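PDB 4XUU: phosphatidylinositide phosphatase SAC2 from Homo sapiens, which removes the 4-phosphate mainly from phosphatidylinositol 4-phosphate, probably in endocytic recycling, and is represented here by its homodimerizing, pleckstrin-homology-like hSac2 domain. Local coordinates for residues 51-63 against 71-83. Sequence-based numbering, arbitrary orientation.
Sequences LLLSNSAYYVAYY and NQYQRLSLENLEK
Tyr-58 turns its CG between its backbone N and carbonyl carbon (chi1 68°), which lays the ring against Leu-76; Arg-75 extends with CG opposite its backbone N (chi1 -179°), alongside the Tyr-59 ring. Both pairs belong to the antiparallel hairpin of strands 57-63 and 70-77 in the pleckstrin-homology-like hSac2 domain. Leu-76 CB sits over one face of the Tyr-58 ring, 3.9 Å from its centroid, a CH-pi contact. Leu-81 CD2 covers the opposite face, and Tyr-105 of strand 99-107 also packs on Tyr-58. With an alanine in place of Tyr-58, the space between Leu-76 CB and Leu-81 CD2 would probably be left unfilled. On the other side of the hairpin, the aliphatic chain of Arg-75 runs beside the Tyr-59 ring, pointing the same way. Ring and guanidinium planes stand 77° apart. Arg-75 NE donates a weak hydrogen bond to Tyr-59 OH (3.2 Å). Glu-24 holds both side chains more firmly, through a salt bridge to Arg-75 and a hydrogen bond to Tyr-59. Tyr-73 OH meets the edge of the Tyr-59 ring, and Tyr-73 also packs on Leu-12 of the second subunit. Asn-71 and Gln-72 both face Tyr-62, a classic beta bulge: Tyr-62 O accepts from Asn-71 N at 2.8 Å and, weakly, from Gln-72 N at 3.5 Å.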
ATOM      1  N   LEU A  51      20.608  -3.866   7.821  1.00 31.37           N
ATOM      2  CA  LEU A  51      20.537  -3.643   6.383  1.00 30.40           C
ATOM      3  C   LEU A  51      20.807  -2.174   6.075  1.00 30.35           C
ATOM      4  O   LEU A  51      20.095  -1.290   6.567  1.00 31.30           O
ATOM      5  CB  LEU A  51      19.170  -4.065   5.829  1.00 30.21           C
ATOM      6  CG  LEU A  51      18.828  -3.783   4.358  1.00 30.37           C
ATOM      7  CD1 LEU A  51      19.685  -4.610   3.390  1.00 30.10           C
ATOM      8  CD2 LEU A  51      17.348  -4.036   4.099  1.00 30.91           C
ATOM      9  N   LEU A  52      21.841  -1.917   5.281  1.00 29.97           N
ATOM     10  CA  LEU A  52      22.174  -0.553   4.884  1.00 30.42           C
ATOM     11  C   LEU A  52      22.008  -0.380   3.384  1.00 30.20           C
ATOM     12  O   LEU A  52      22.268  -1.293   2.605  1.00 30.01           O
ATOM     13  CB  LEU A  52      23.610  -0.186   5.291  1.00 31.71           C
ATOM     14  CG  LEU A  52      24.061  -0.393   6.743  1.00 32.87           C
ATOM     15  CD1 LEU A  52      25.566  -0.159   6.878  1.00 34.69           C
ATOM     16  CD2 LEU A  52      23.284   0.480   7.731  1.00 33.74           C
ATOM     17  N   LEU A  53      21.585   0.806   2.979  1.00 30.74           N
ATOM     18  CA  LEU A  53      21.427   1.087   1.568  1.00 31.45           C
ATOM     19  C   LEU A  53      22.239   2.315   1.160  1.00 33.57           C
ATOM     20  O   LEU A  53      22.044   3.411   1.687  1.00 34.99           O
ATOM     21  CB  LEU A  53      19.939   1.248   1.208  1.00 31.27           C
ATOM     22  CG  LEU A  53      19.583   1.647  -0.227  1.00 32.67           C
ATOM     23  CD1 LEU A  53      20.041   0.577  -1.245  1.00 31.85           C
ATOM     24  CD2 LEU A  53      18.087   1.954  -0.363  1.00 33.06           C
ATOM     25  N   SER A  54      23.157   2.115   0.224  1.00 34.55           N
ATOM     26  CA  SER A  54      23.831   3.237  -0.422  1.00 37.59           C
ATOM     27  C   SER A  54      23.246   3.448  -1.814  1.00 39.17           C
ATOM     28  O   SER A  54      22.325   2.741  -2.225  1.00 38.01           O
ATOM     29  CB  SER A  54      25.348   3.016  -0.496  1.00 38.68           C
ATOM     30  OG  SER A  54      25.699   2.276  -1.645  1.00 38.74           O
ATOM     31  N   ASN A  55      23.787   4.425  -2.536  1.00 42.61           N
ATOM     32  CA  ASN A  55      23.342   4.727  -3.892  1.00 44.91           C
ATOM     33  C   ASN A  55      23.669   3.620  -4.900  1.00 44.99           C
ATOM     34  O   ASN A  55      23.084   3.568  -5.980  1.00 46.70           O
ATOM     35  CB  ASN A  55      23.933   6.060  -4.357  1.00 49.20           C
ATOM     36  CG  ASN A  55      25.435   5.988  -4.582  1.00 51.23           C
ATOM     37  OD1 ASN A  55      25.904   6.023  -5.717  1.00 54.64           O
ATOM     38  ND2 ASN A  55      26.193   5.875  -3.503  1.00 49.58           N
ATOM     39  N   SER A  56      24.592   2.732  -4.539  1.00 43.81           N
ATOM     40  CA  SER A  56      25.078   1.718  -5.470  1.00 45.02           C
ATOM     41  C   SER A  56      25.120   0.295  -4.906  1.00 42.69           C
ATOM     42  O   SER A  56      25.342  -0.660  -5.648  1.00 43.81           O
ATOM     43  CB  SER A  56      26.466   2.105  -5.959  1.00 48.42           C
ATOM     44  OG  SER A  56      27.410   1.994  -4.912  1.00 47.68           O
ATOM     45  N   ALA A  57      24.903   0.155  -3.600  1.00 40.24           N
ATOM     46  CA  ALA A  57      25.012  -1.140  -2.939  1.00 38.64           C
ATOM     47  C   ALA A  57      24.125  -1.228  -1.709  1.00 36.26           C
ATOM     48  O   ALA A  57      23.718  -0.213  -1.144  1.00 36.01           O
ATOM     49  CB  ALA A  57      26.458  -1.406  -2.553  1.00 39.77           C
ATOM     50  N   TYR A  58      23.817  -2.452  -1.299  1.00 35.56           N
ATOM     51  CA  TYR A  58      23.204  -2.674  -0.001  1.00 34.04           C
ATOM     52  C   TYR A  58      24.098  -3.585   0.825  1.00 34.41           C
ATOM     53  O   TYR A  58      24.891  -4.358   0.272  1.00 36.08           O
ATOM     54  CB  TYR A  58      21.771  -3.210  -0.124  1.00 33.52           C
ATOM     55  CG  TYR A  58      21.639  -4.609  -0.678  1.00 34.65           C
ATOM     56  CD1 TYR A  58      21.900  -4.873  -2.027  1.00 37.21           C
ATOM     57  CD2 TYR A  58      21.232  -5.665   0.140  1.00 33.94           C
ATOM     58  CE1 TYR A  58      21.771  -6.158  -2.546  1.00 39.19           C
ATOM     59  CE2 TYR A  58      21.094  -6.954  -0.367  1.00 36.28           C
ATOM     60  CZ  TYR A  58      21.371  -7.191  -1.713  1.00 39.14           C
ATOM     61  OH  TYR A  58      21.250  -8.457  -2.229  1.00 42.21           O
ATOM     62  N   TYR A  59      23.988  -3.459   2.145  1.00 33.60           N
ATOM     63  CA  TYR A  59      24.878  -4.133   3.082  1.00 34.46           C
ATOM     64  C   TYR A  59      24.055  -4.940   4.068  1.00 34.39           C
ATOM     65  O   TYR A  59      23.103  -4.418   4.662  1.00 33.40           O
ATOM     66  CB  TYR A  59      25.725  -3.105   3.837  1.00 34.89           C
ATOM     67  CG  TYR A  59      26.618  -2.272   2.944  1.00 35.65           C
ATOM     68  CD1 TYR A  59      26.095  -1.237   2.160  1.00 34.76           C
ATOM     69  CD2 TYR A  59      27.980  -2.519   2.881  1.00 36.73           C
ATOM     70  CE1 TYR A  59      26.914  -0.483   1.330  1.00 36.38           C
ATOM     71  CE2 TYR A  59      28.807  -1.764   2.070  1.00 38.73           C
ATOM     72  CZ  TYR A  59      28.275  -0.753   1.291  1.00 38.40           C
ATOM     73  OH  TYR A  59      29.114  -0.022   0.481  1.00 40.00           O
ATOM     74  N   VAL A  60      24.411  -6.213   4.229  1.00 36.11           N
ATOM     75  CA  VAL A  60      23.719  -7.086   5.168  1.00 36.97           C
ATOM     76  C   VAL A  60      24.693  -7.633   6.204  1.00 39.23           C
ATOM     77  O   VAL A  60      25.680  -8.288   5.861  1.00 41.11           O
ATOM     78  CB  VAL A  60      22.986  -8.250   4.460  1.00 38.12           C
ATOM     79  CG1 VAL A  60      22.108  -8.998   5.448  1.00 38.62           C
ATOM     80  CG2 VAL A  60      22.148  -7.744   3.286  1.00 37.34           C
ATOM     81  N   ALA A  61      24.403  -7.349   7.471  1.00 39.85           N
ATOM     82  CA  ALA A  61      25.233  -7.795   8.580  1.00 42.94           C
ATOM     83  C   ALA A  61      24.410  -8.589   9.587  1.00 44.90           C
ATOM     84  O   ALA A  61      23.433  -8.078  10.135  1.00 44.04           O
ATOM     85  CB  ALA A  61      25.896  -6.606   9.253  1.00 42.70           C
ATOM     86  N   TYR A  62      24.802  -9.841   9.814  1.00 48.64           N
ATOM     87  CA  TYR A  62      24.178 -10.680  10.838  1.00 52.14           C
ATOM     88  C   TYR A  62      24.955 -10.573  12.150  1.00 55.48           C
ATOM     89  O   TYR A  62      26.187 -10.599  12.151  1.00 57.18           O
ATOM     90  CB  TYR A  62      24.107 -12.142  10.382  1.00 54.83           C
ATOM     91  CG  TYR A  62      23.106 -12.420   9.276  1.00 53.51           C
ATOM     92  CD1 TYR A  62      23.362 -12.026   7.963  1.00 51.58           C
ATOM     93  CD2 TYR A  62      21.906 -13.089   9.540  1.00 54.87           C
ATOM     94  CE1 TYR A  62      22.454 -12.281   6.944  1.00 51.12           C
ATOM     95  CE2 TYR A  62      20.986 -13.353   8.522  1.00 54.25           C
ATOM     96  CZ  TYR A  62      21.270 -12.941   7.227  1.00 52.74           C
ATOM     97  OH  TYR A  62      20.383 -13.183   6.203  1.00 52.72           O
ATOM     98  N   TYR A  63      24.235 -10.449  13.260  1.00 57.59           N
ATOM     99  CA  TYR A  63      24.859 -10.333  14.577  1.00 61.90           C
ATOM    100  C   TYR A  63      24.808 -11.648  15.344  1.00 67.36           C
ATOM    101  O   TYR A  63      23.848 -12.409  15.223  1.00 68.22           O
ATOM    102  CB  TYR A  63      24.180  -9.233  15.397  1.00 60.89           C
ATOM    103  CG  TYR A  63      24.566  -7.831  14.995  1.00 58.58           C
ATOM    104  CD1 TYR A  63      23.904  -7.172  13.958  1.00 55.28           C
ATOM    105  CD2 TYR A  63      25.592  -7.160  15.651  1.00 60.63           C
ATOM    106  CE1 TYR A  63      24.260  -5.882  13.585  1.00 53.75           C
ATOM    107  CE2 TYR A  63      25.954  -5.869  15.285  1.00 59.24           C
ATOM    108  CZ  TYR A  63      25.286  -5.237  14.252  1.00 55.90           C
ATOM    109  OH  TYR A  63      25.643  -3.959  13.889  1.00 55.57           O
ATOM    110  N   ASN A  71      28.698 -11.629  12.690  1.00 69.01           N
ATOM    111  CA  ASN A  71      28.947 -13.006  12.467  1.00 70.43           C
ATOM    112  C   ASN A  71      29.160 -13.156  10.990  1.00 67.23           C
ATOM    113  O   ASN A  71      29.795 -14.074  10.529  1.00 69.25           O
ATOM    114  CB  ASN A  71      27.663 -13.704  12.812  1.00 71.33           C
ATOM    115  CG  ASN A  71      27.871 -15.040  13.383  1.00 76.43           C
ATOM    116  OD1 ASN A  71      27.368 -16.023  12.877  1.00 77.68           O
ATOM    117  ND2 ASN A  71      28.598 -15.098  14.459  1.00 80.57           N
ATOM    118  N   GLN A  72      28.574 -12.247  10.238  1.00 62.03           N
ATOM    119  CA  GLN A  72      28.650 -12.283   8.799  1.00 58.92           C
ATOM    120  C   GLN A  72      28.484 -10.903   8.237  1.00 54.45           C
ATOM    121  O   GLN A  72      27.754 -10.137   8.756  1.00 52.80           O
ATOM    122  CB  GLN A  72      27.547 -13.172   8.297  1.00 58.76           C
ATOM    123  CG  GLN A  72      27.556 -13.388   6.858  1.00 58.01           C
ATOM    124  CD  GLN A  72      26.454 -14.284   6.445  1.00 59.15           C
ATOM    125  OE1 GLN A  72      25.773 -14.038   5.480  1.00 57.34           O
ATOM    126  NE2 GLN A  72      26.258 -15.327   7.184  1.00 62.63           N
ATOM    127  N   TYR A  73      29.140 -10.608   7.141  1.00 52.55           N
ATOM    128  CA  TYR A  73      29.054  -9.289   6.520  1.00 48.96           C
ATOM    129  C   TYR A  73      29.153  -9.389   5.002  1.00 47.61           C
ATOM    130  O   TYR A  73      30.019 -10.076   4.475  1.00 49.70           O
ATOM    131  CB  TYR A  73      30.155  -8.375   7.071  1.00 49.86           C
ATOM    132  CG  TYR A  73      30.263  -7.029   6.391  1.00 47.76           C
ATOM    133  CD1 TYR A  73      31.041  -6.868   5.241  1.00 48.09           C
ATOM    134  CD2 TYR A  73      29.605  -5.913   6.903  1.00 45.90           C
ATOM    135  CE1 TYR A  73      31.150  -5.635   4.612  1.00 47.06           C
ATOM    136  CE2 TYR A  73      29.707  -4.671   6.280  1.00 45.15           C
ATOM    137  CZ  TYR A  73      30.481  -4.543   5.136  1.00 46.03           C
ATOM    138  OH  TYR A  73      30.594  -3.320   4.518  1.00 46.57           O
ATOM    139  N   GLN A  74      28.262  -8.691   4.307  1.00 44.56           N
ATOM    140  CA  GLN A  74      28.227  -8.710   2.850  1.00 43.79           C
ATOM    141  C   GLN A  74      27.939  -7.325   2.289  1.00 41.87           C
ATOM    142  O   GLN A  74      26.957  -6.694   2.667  1.00 39.94           O
ATOM    143  CB  GLN A  74      27.146  -9.672   2.347  1.00 43.44           C
ATOM    144  CG  GLN A  74      27.433 -11.164   2.534  1.00 45.75           C
ATOM    145  CD  GLN A  74      26.335 -12.036   1.948  1.00 45.46           C
ATOM    146  OE1 GLN A  74      25.156 -11.755   2.115  1.00 43.68           O
ATOM    147  NE2 GLN A  74      26.721 -13.096   1.257  1.00 48.36           N
ATOM    148  N   ARG A  75      28.804  -6.849   1.398  1.00 42.82           N
ATOM    149  CA  ARG A  75      28.449  -5.735   0.534  1.00 41.74           C
ATOM    150  C   ARG A  75      27.996  -6.340  -0.775  1.00 42.67           C
ATOM    151  O   ARG A  75      28.673  -7.202  -1.344  1.00 44.83           O
ATOM    152  CB  ARG A  75      29.621  -4.788   0.293  1.00 43.36           C
ATOM    153  CG  ARG A  75      29.259  -3.599  -0.598  1.00 41.90           C
ATOM    154  CD  ARG A  75      30.484  -2.803  -1.003  1.00 42.89           C
ATOM    155  NE  ARG A  75      30.169  -1.776  -1.993  1.00 42.80           N
ATOM    156  CZ  ARG A  75      30.105  -1.981  -3.308  1.00 43.21           C
ATOM    157  NH1 ARG A  75      30.327  -3.186  -3.819  1.00 43.23           N
ATOM    158  NH2 ARG A  75      29.810  -0.976  -4.115  1.00 43.70           N
ATOM    159  N   LEU A  76      26.839  -5.898  -1.242  1.00 41.57           N
ATOM    160  CA  LEU A  76      26.241  -6.459  -2.440  1.00 42.87           C
ATOM    161  C   LEU A  76      25.833  -5.329  -3.363  1.00 43.38           C
ATOM    162  O   LEU A  76      25.063  -4.442  -2.975  1.00 41.82           O
ATOM    163  CB  LEU A  76      25.029  -7.321  -2.067  1.00 41.56           C
ATOM    164  CG  LEU A  76      25.293  -8.564  -1.201  1.00 42.65           C
ATOM    165  CD1 LEU A  76      24.100  -8.922  -0.322  1.00 40.54           C
ATOM    166  CD2 LEU A  76      25.716  -9.748  -2.070  1.00 45.33           C
ATOM    167  N   SER A  77      26.372  -5.348  -4.577  1.00 46.37           N
ATOM    168  CA  SER A  77      26.020  -4.363  -5.587  1.00 47.94           C
ATOM    169  C   SER A  77      24.532  -4.460  -5.888  1.00 46.71           C
ATOM    170  O   SER A  77      23.959  -5.555  -5.858  1.00 46.24           O
ATOM    171  CB  SER A  77      26.828  -4.592  -6.861  1.00 51.93           C
ATOM    172  OG  SER A  77      26.482  -3.643  -7.854  1.00 54.35           O
ATOM    173  N   LEU A  78      23.908  -3.318  -6.167  1.00 46.76           N
ATOM    174  CA  LEU A  78      22.484  -3.291  -6.489  1.00 46.08           C
ATOM    175  C   LEU A  78      22.172  -3.956  -7.832  1.00 49.14           C
ATOM    176  O   LEU A  78      21.058  -4.438  -8.038  1.00 48.70           O
ATOM    177  CB  LEU A  78      21.924  -1.868  -6.422  1.00 45.78           C
ATOM    178  CG  LEU A  78      21.675  -1.282  -5.021  1.00 42.80           C
ATOM    179  CD1 LEU A  78      21.441   0.214  -5.108  1.00 43.43           C
ATOM    180  CD2 LEU A  78      20.511  -1.955  -4.312  1.00 39.57           C
ATOM    181  N   GLU A  79      23.153  -3.987  -8.736  1.00 52.87           N
ATOM    182  CA  GLU A  79      23.005  -4.698 -10.009  1.00 56.71           C
ATOM    183  C   GLU A  79      22.636  -6.164  -9.811  1.00 56.00           C
ATOM    184  O   GLU A  79      21.910  -6.740 -10.624  1.00 57.91           O
ATOM    185  CB  GLU A  79      24.283  -4.627 -10.844  1.00 61.01           C
ATOM    186  CG  GLU A  79      24.391  -3.413 -11.746  1.00 65.53           C
ATOM    187  CD  GLU A  79      25.312  -2.346 -11.182  1.00 67.06           C
ATOM    188  OE1 GLU A  79      25.285  -2.112  -9.951  1.00 64.38           O
ATOM    189  OE2 GLU A  79      26.066  -1.740 -11.974  1.00 71.16           O
ATOM    190  N   ASN A  80      23.144  -6.754  -8.729  1.00 53.79           N
ATOM    191  CA  ASN A  80      22.980  -8.179  -8.461  1.00 53.75           C
ATOM    192  C   ASN A  80      21.723  -8.543  -7.676  1.00 50.77           C
ATOM    193  O   ASN A  80      21.401  -9.725  -7.539  1.00 51.29           O
ATOM    194  CB  ASN A  80      24.220  -8.739  -7.758  1.00 54.13           C
ATOM    195  CG  ASN A  80      25.447  -8.747  -8.651  1.00 58.19           C
ATOM    196  OD1 ASN A  80      26.559  -8.517  -8.183  1.00 58.99           O
ATOM    197  ND2 ASN A  80      25.252  -9.011  -9.940  1.00 61.88           N
ATOM    198  N   LEU A  81      21.024  -7.532  -7.160  1.00 48.09           N
ATOM    199  CA  LEU A  81      19.742  -7.739  -6.491  1.00 45.68           C
ATOM    200  C   LEU A  81      18.654  -7.987  -7.534  1.00 47.38           C
ATOM    201  O   LEU A  81      18.212  -7.058  -8.205  1.00 48.09           O
ATOM    202  CB  LEU A  81      19.389  -6.537  -5.604  1.00 43.09           C
ATOM    203  CG  LEU A  81      18.125  -6.626  -4.732  1.00 41.07           C
ATOM    204  CD1 LEU A  81      18.141  -7.855  -3.832  1.00 40.53           C
ATOM    205  CD2 LEU A  81      17.956  -5.368  -3.912  1.00 38.92           C
ATOM    206  N   GLU A  82      18.228  -9.243  -7.658  1.00 48.49           N
ATOM    207  CA  GLU A  82      17.333  -9.677  -8.737  1.00 51.11           C
ATOM    208  C   GLU A  82      15.880  -9.258  -8.533  1.00 49.48           C
ATOM    209  O   GLU A  82      15.265  -8.681  -9.429  1.00 51.10           O
ATOM    210  CB  GLU A  82      17.388 -11.198  -8.920  1.00 53.64           C
ATOM    211  CG  GLU A  82      18.775 -11.782  -9.161  1.00 56.89           C
ATOM    212  CD  GLU A  82      18.756 -13.304  -9.284  1.00 61.54           C
ATOM    213  OE1 GLU A  82      17.833 -13.942  -8.720  1.00 61.63           O
ATOM    214  OE2 GLU A  82      19.662 -13.864  -9.944  1.00 65.58           O
ATOM    215  N   LYS A  83      15.338  -9.571  -7.358  1.00 46.74           N
ATOM    216  CA  LYS A  83      13.925  -9.357  -7.059  1.00 45.48           C
ATOM    217  C   LYS A  83      13.677  -9.390  -5.557  1.00 42.78           C
ATOM    218  O   LYS A  83      14.521  -9.860  -4.792  1.00 41.91           O
ATOM    219  CB  LYS A  83      13.055 -10.407  -7.762  1.00 48.16           C
ATOM    220  CG  LYS A  83      13.388 -11.846  -7.404  1.00 49.25           C
ATOM    221  CD  LYS A  83      12.482 -12.831  -8.112  1.00 51.99           C
ATOM    222  CE  LYS A  83      12.767 -14.245  -7.636  1.00 54.05           C
ATOM    223  NZ  LYS A  83      11.803 -15.233  -8.188  1.00 57.76           N
TER